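PDB 3V0D: voltage-sensor containing phosphatase from Ciona intestinalis, which probably dephosphorylates membrane phosphoinositides under the control of a voltage sensor, using a PTEN-like phosphatase domain joined to a C2 domain. Local coordinates for residues A[286-289]-A[290-293]; A[304-308]-A[309-313]. The protein carries 1 engineered substitution. All coordinates share one frame; numbering follows the deposited sequence.

Contact 1 of 2, residues A[286-289]-A[290-293]; sequences DNCP and FYFW
Phe290 opens the strand directly after Pro289 and touches it along one side: Phe290 CD2 lies 3.8 Å from Pro289 CB, a small apolar contact. The rest of the ring belongs to the core of the C2 domain, where it stacks with Phe274 and meets Phe327 edge-to-face. Tyr291 receives the side chains from farther back in the loop, Asp286 and Cys288. Its CG stands between the backbone N and the carbonyl carbon (chi1 65°), which raises the ring on the side where the preceding loop turns back. Asp286 covers one face of this ring with its methylene group. Asp286 CB sits 3.6 Å from the centroid of the Tyr291 ring and only 15° off the normal, a CH-pi contact. It is displaced toward the phenol end, and Tyr291 CE2 is the ring atom nearest to Asp286 CB, at 3.5 Å. The carboxylate of Asp286 is stacked at 23° to the ring plane. Nearer the base of the ring, Cys288 SG lies 3.9 Å from Tyr291 CB. Cys288 SG also makes an oblique sulfur-aromatic contact, 4.9 Å from the Tyr291 centroid. What meets here is mainly carbon and sulfur against the ring, while the polar ends of Asp286 and Tyr291 find partners elsewhere. Tyr291 OH bonds to His95 O. The carboxylate of Asp286 forms salt bridges to Arg273 and Lys271, and OD1 also accepts from Asn96 ND2. Arg273 and Lys271 probably keep Asp286 ionised while its methylene lies against the tyrosine face.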
loop_
_atom_site.group_PDB
_atom_site.type_symbol
_atom_site.label_atom_id
_atom_site.label_comp_id
_atom_site.label_asym_id
_atom_site.label_seq_id
_atom_site.Cartn_x
_atom_site.Cartn_y
_atom_site.Cartn_z
ATOM N N ASP A 286 3.410 4.989 -9.493
ATOM C CA ASP A 286 4.786 5.140 -9.023
ATOM C C ASP A 286 5.775 5.427 -10.146
ATOM O O ASP A 286 6.982 5.216 -9.991
ATOM C CB ASP A 286 5.234 3.954 -8.157
ATOM C CG ASP A 286 6.149 4.387 -7.032
ATOM O OD1 ASP A 286 5.648 5.034 -6.072
ATOM O OD2 ASP A 286 7.339 4.052 -7.090
ATOM N N ASN A 287 5.267 5.947 -11.261
ATOM C CA ASN A 287 6.100 6.344 -12.375
ATOM C C ASN A 287 7.052 5.263 -12.852
ATOM O O ASN A 287 8.172 5.552 -13.271
ATOM C CB ASN A 287 6.858 7.637 -12.034
ATOM C CG ASN A 287 7.398 8.328 -13.262
ATOM O OD1 ASN A 287 6.784 8.299 -14.328
ATOM N ND2 ASN A 287 8.559 8.934 -13.125
ATOM N N CYS A 288 6.592 4.025 -12.840
ATOM C CA CYS A 288 7.415 2.933 -13.366
ATOM C C CYS A 288 6.548 1.780 -13.832
ATOM O O CYS A 288 5.368 1.689 -13.455
ATOM C CB CYS A 288 8.470 2.473 -12.336
ATOM S SG CYS A 288 7.790 1.683 -10.866
ATOM N N PRO A 289 7.114 0.874 -14.640
ATOM C CA PRO A 289 6.340 -0.302 -15.051
ATOM C C PRO A 289 5.870 -1.181 -13.904
ATOM O O PRO A 289 4.705 -1.544 -13.899
ATOM C CB PRO A 289 7.291 -1.037 -15.996
ATOM C CG PRO A 289 8.102 0.090 -16.617
ATOM C CD PRO A 289 8.344 1.035 -15.456
ATOM N N PHE A 290 6.727 -1.537 -12.935
ATOM C CA PHE A 290 6.263 -2.392 -11.844
ATOM C C PHE A 290 7.148 -2.221 -10.627
ATOM O O PHE A 290 8.322 -1.864 -10.758
ATOM C CB PHE A 290 6.139 -3.872 -12.276
ATOM C CG PHE A 290 7.389 -4.493 -12.860
ATOM C CD1 PHE A 290 8.248 -5.250 -12.079
ATOM C CD2 PHE A 290 7.650 -4.405 -14.233
ATOM C CE1 PHE A 290 9.384 -5.865 -12.620
ATOM C CE2 PHE A 290 8.781 -4.984 -14.772
ATOM C CZ PHE A 290 9.638 -5.727 -13.983
ATOM N N TYR A 291 6.561 -2.443 -9.453
ATOM C CA TYR A 291 7.271 -2.194 -8.184
ATOM C C TYR A 291 6.609 -3.018 -7.104
ATOM O O TYR A 291 5.513 -3.571 -7.312
ATOM C CB TYR A 291 7.291 -0.695 -7.828
ATOM C CG TYR A 291 5.926 -0.070 -7.541
ATOM C CD1 TYR A 291 5.552 0.255 -6.225
ATOM C CD2 TYR A 291 4.991 0.179 -8.563
ATOM C CE1 TYR A 291 4.338 0.813 -5.941
ATOM C CE2 TYR A 291 3.765 0.733 -8.288
ATOM C CZ TYR A 291 3.423 1.031 -6.962
ATOM O OH TYR A 291 2.178 1.574 -6.746
ATOM N N PHE A 292 7.221 -3.081 -5.918
ATOM C CA PHE A 292 6.584 -3.740 -4.785
ATOM C C PHE A 292 7.293 -3.351 -3.497
ATOM O O PHE A 292 8.454 -2.942 -3.509
ATOM C CB PHE A 292 6.545 -5.285 -4.949
ATOM C CG PHE A 292 7.877 -5.908 -5.153
ATOM C CD1 PHE A 292 8.697 -6.250 -4.072
ATOM C CD2 PHE A 292 8.295 -6.219 -6.448
ATOM C CE1 PHE A 292 9.915 -6.880 -4.287
ATOM C CE2 PHE A 292 9.507 -6.866 -6.663
ATOM C CZ PHE A 292 10.320 -7.169 -5.601
ATOM N N TRP A 293 6.598 -3.590 -2.383
ATOM C CA TRP A 293 7.143 -3.469 -1.034
ATOM C C TRP A 293 7.204 -4.808 -0.344
ATOM O O TRP A 293 6.324 -5.659 -0.519
ATOM C CB TRP A 293 6.259 -2.584 -0.179
ATOM C CG TRP A 293 6.215 -1.147 -0.550
ATOM C CD1 TRP A 293 5.497 -0.539 -1.551
ATOM C CD2 TRP A 293 6.841 -0.090 0.169
ATOM N NE1 TRP A 293 5.642 0.829 -1.492
ATOM C CE2 TRP A 293 6.469 1.122 -0.438
ATOM C CE3 TRP A 293 7.681 -0.057 1.293
ATOM C CZ2 TRP A 293 6.886 2.355 0.043
ATOM C CZ3 TRP A 293 8.095 1.168 1.770
ATOM C CH2 TRP A 293 7.693 2.361 1.143
#

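Contact 2 of 2, residues A[304-308]-A[309-313]; sequences VTLKR and EEIDN
Glu310 reaches back beside strand 303-307 and accepts the backbone N-H of Lys307 on OE2. This bond is short and nearly straight, 2.8 Å from Lys307 N to Glu310 OE2 and 171° at the hydrogen. It meets the anti side of the carboxylate, tilted from its plane. Beyond CG the Glu310 chain is extended (chi2 175°), which carries the carboxylate back along the strand to Lys307 N. Two waters join the same group to Thr305 O. One donates to Thr305 O and Glu310 OE2, the other to Thr305 O and Glu310 OE1. Both carboxylate oxygens have partners. Leu306, Lys307, Glu309 and Glu310 are modelled in two conformations, and their side-chain contacts hold for the one described. In return, Glu310 N donates to Lys307 O at 2.8 Å. Ile311 N follows with a 3.2 Å bond to Arg308 O. These successive i to i+3 bonds form the short 3-10 turn that leads the chain out of an edge strand of the C2 domain sheet. Arg308 grips Glu309 side-on in a salt bridge. Arg308 NE, at 3.0 Å, and Arg308 NH2, at 3.1 Å, both donate to Glu309 OE1, which lies close to the guanidinium plane. The two groups' planes are 77° apart. Arg308 NH1 is satisfied by Tyr323 O, and the guanidinium also makes a cation-pi contact with Trp320. On the buried side, Leu306 CB packs 3.8 Å from Ile311 CG1.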
loop_
_atom_site.group_PDB
_atom_site.type_symbol
_atom_site.label_atom_id
_atom_site.label_comp_id
_atom_site.label_asym_id
_atom_site.label_seq_id
_atom_site.Cartn_x
_atom_site.Cartn_y
_atom_site.Cartn_z
ATOM N N VAL A 304 12.208 -14.016 -1.613
ATOM C CA VAL A 304 10.777 -13.757 -1.713
ATOM C C VAL A 304 10.429 -13.793 -3.190
ATOM O O VAL A 304 11.101 -13.157 -4.027
ATOM C CB VAL A 304 10.333 -12.442 -1.019
ATOM C CG1 VAL A 304 10.972 -11.215 -1.633
ATOM C CG2 VAL A 304 8.810 -12.344 -0.995
ATOM N N THR A 305 9.397 -14.555 -3.509
ATOM C CA THR A 305 8.895 -14.658 -4.865
ATOM C C THR A 305 7.500 -14.088 -4.906
ATOM O O THR A 305 6.657 -14.433 -4.081
ATOM C CB THR A 305 8.901 -16.117 -5.346
ATOM O OG1 THR A 305 10.241 -16.600 -5.301
ATOM C CG2 THR A 305 8.382 -16.233 -6.761
ATOM N N LEU A 306 7.270 -13.202 -5.863
ATOM C CA LEU A 306 5.978 -12.574 -6.051
ATOM C C LEU A 306 5.405 -12.957 -7.409
ATOM O O LEU A 306 6.068 -12.821 -8.449
ATOM C CB LEU A 306 6.092 -11.055 -5.921
ATOM C CG LEU A 306 6.640 -10.598 -4.574
ATOM C CD1 LEU A 306 6.674 -9.090 -4.547
ATOM C CD2 LEU A 306 5.759 -11.089 -3.444
ATOM N N LYS A 307 4.175 -13.460 -7.386
ATOM C CA LYS A 307 3.487 -13.722 -8.638
ATOM C C LYS A 307 2.870 -12.445 -9.210
ATOM O O LYS A 307 2.888 -11.389 -8.582
ATOM C CB LYS A 307 2.438 -14.827 -8.460
ATOM C CG LYS A 307 2.951 -16.076 -7.774
ATOM C CD LYS A 307 1.830 -17.110 -7.688
ATOM C CE LYS A 307 1.767 -17.836 -6.357
ATOM N NZ LYS A 307 0.465 -18.545 -6.225
ATOM N N ARG A 308 2.350 -12.533 -10.430
ATOM C CA ARG A 308 1.858 -11.351 -11.138
ATOM C C ARG A 308 0.894 -10.529 -10.279
ATOM O O ARG A 308 1.010 -9.310 -10.182
ATOM C CB ARG A 308 1.175 -11.777 -12.447
ATOM C CG ARG A 308 0.572 -10.633 -13.229
ATOM C CD ARG A 308 -0.036 -11.100 -14.538
ATOM N NE ARG A 308 -1.192 -11.955 -14.292
ATOM C CZ ARG A 308 -1.859 -12.608 -15.238
ATOM N NH1 ARG A 308 -1.502 -12.489 -16.528
ATOM N NH2 ARG A 308 -2.900 -13.363 -14.899
ATOM N N GLU A 309 -0.052 -11.210 -9.650
ATOM C CA GLU A 309 -1.087 -10.551 -8.852
ATOM C C GLU A 309 -0.539 -9.886 -7.596
ATOM O O GLU A 309 -1.235 -9.104 -6.961
ATOM C CB GLU A 309 -2.098 -11.623 -8.432
ATOM C CG GLU A 309 -2.902 -12.252 -9.567
ATOM C CD GLU A 309 -2.107 -13.058 -10.622
ATOM O OE1 GLU A 309 -2.512 -12.913 -11.820
ATOM O OE2 GLU A 309 -1.145 -13.834 -10.272
ATOM N N GLU A 310 0.686 -10.248 -7.237
ATOM C CA GLU A 310 1.350 -9.746 -6.029
ATOM C C GLU A 310 2.307 -8.602 -6.279
ATOM O O GLU A 310 2.965 -8.148 -5.353
ATOM C CB GLU A 310 2.128 -10.872 -5.360
ATOM C CG GLU A 310 1.297 -11.948 -4.697
ATOM C CD GLU A 310 2.193 -13.041 -4.190
ATOM O OE1 GLU A 310 2.387 -13.131 -2.961
ATOM O OE2 GLU A 310 2.742 -13.792 -5.023
ATOM N N ILE A 311 2.379 -8.121 -7.521
ATOM C CA ILE A 311 3.299 -7.039 -7.889
ATOM C C ILE A 311 2.471 -5.807 -8.271
ATOM O O ILE A 311 1.433 -5.943 -8.924
ATOM C CB ILE A 311 4.197 -7.491 -9.067
ATOM C CG1 ILE A 311 4.987 -8.735 -8.684
ATOM C CG2 ILE A 311 5.150 -6.355 -9.506
ATOM C CD1 ILE A 311 5.639 -9.479 -9.870
ATOM N N ASP A 312 2.923 -4.621 -7.857
ATOM C CA ASP A 312 2.179 -3.405 -8.124
ATOM C C ASP A 312 2.381 -2.975 -9.560
ATOM O O ASP A 312 3.485 -2.648 -10.010
ATOM C CB ASP A 312 2.594 -2.283 -7.164
ATOM C CG ASP A 312 2.405 -2.662 -5.695
ATOM O OD1 ASP A 312 3.198 -2.199 -4.860
ATOM O OD2 ASP A 312 1.424 -3.381 -5.398
ATOM N N ASN A 313 1.233 -2.947 -10.248
ATOM C CA ASN A 313 0.958 -2.527 -11.637
ATOM C C ASN A 313 0.554 -3.750 -12.484
ATOM O O ASN A 313 -0.520 -3.743 -13.092
ATOM C CB ASN A 313 2.028 -1.653 -12.314
ATOM C CG ASN A 313 2.174 -0.288 -11.642
ATOM O OD1 ASN A 313 1.252 0.203 -10.975
ATOM N ND2 ASN A 313 3.314 0.349 -11.872
HETATM O O HOH W 1 4.338 -15.831 -4.265
HETATM O O HOH W 2 5.237 -13.564 -1.679
#

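How the contacts relate
Contact 1 comes first along the chain and contact 2 follows, centres about 11 Å apart. Both belong to the C2 domain. Contact 1 leads into strand 290-295, an outer strand of the four-stranded antiparallel sheet. Contact 2 leaves strand 303-307, an outer strand of the five-stranded one. Tyr291 O and Asp312 N are 2.8 Å apart, a probable hydrogen bond, and Phe292 CG packs 3.5 Å from Leu306 CD1. Leu306 and the chain that follows it thus pack against strand 290-295, joining the two sheets. Arg180 and Ser177 of helix 176-191 bond to both regions, and Tyr291 and Asp286 to His95 and Asn96, consistent with a place at the junction with the phosphatase domain.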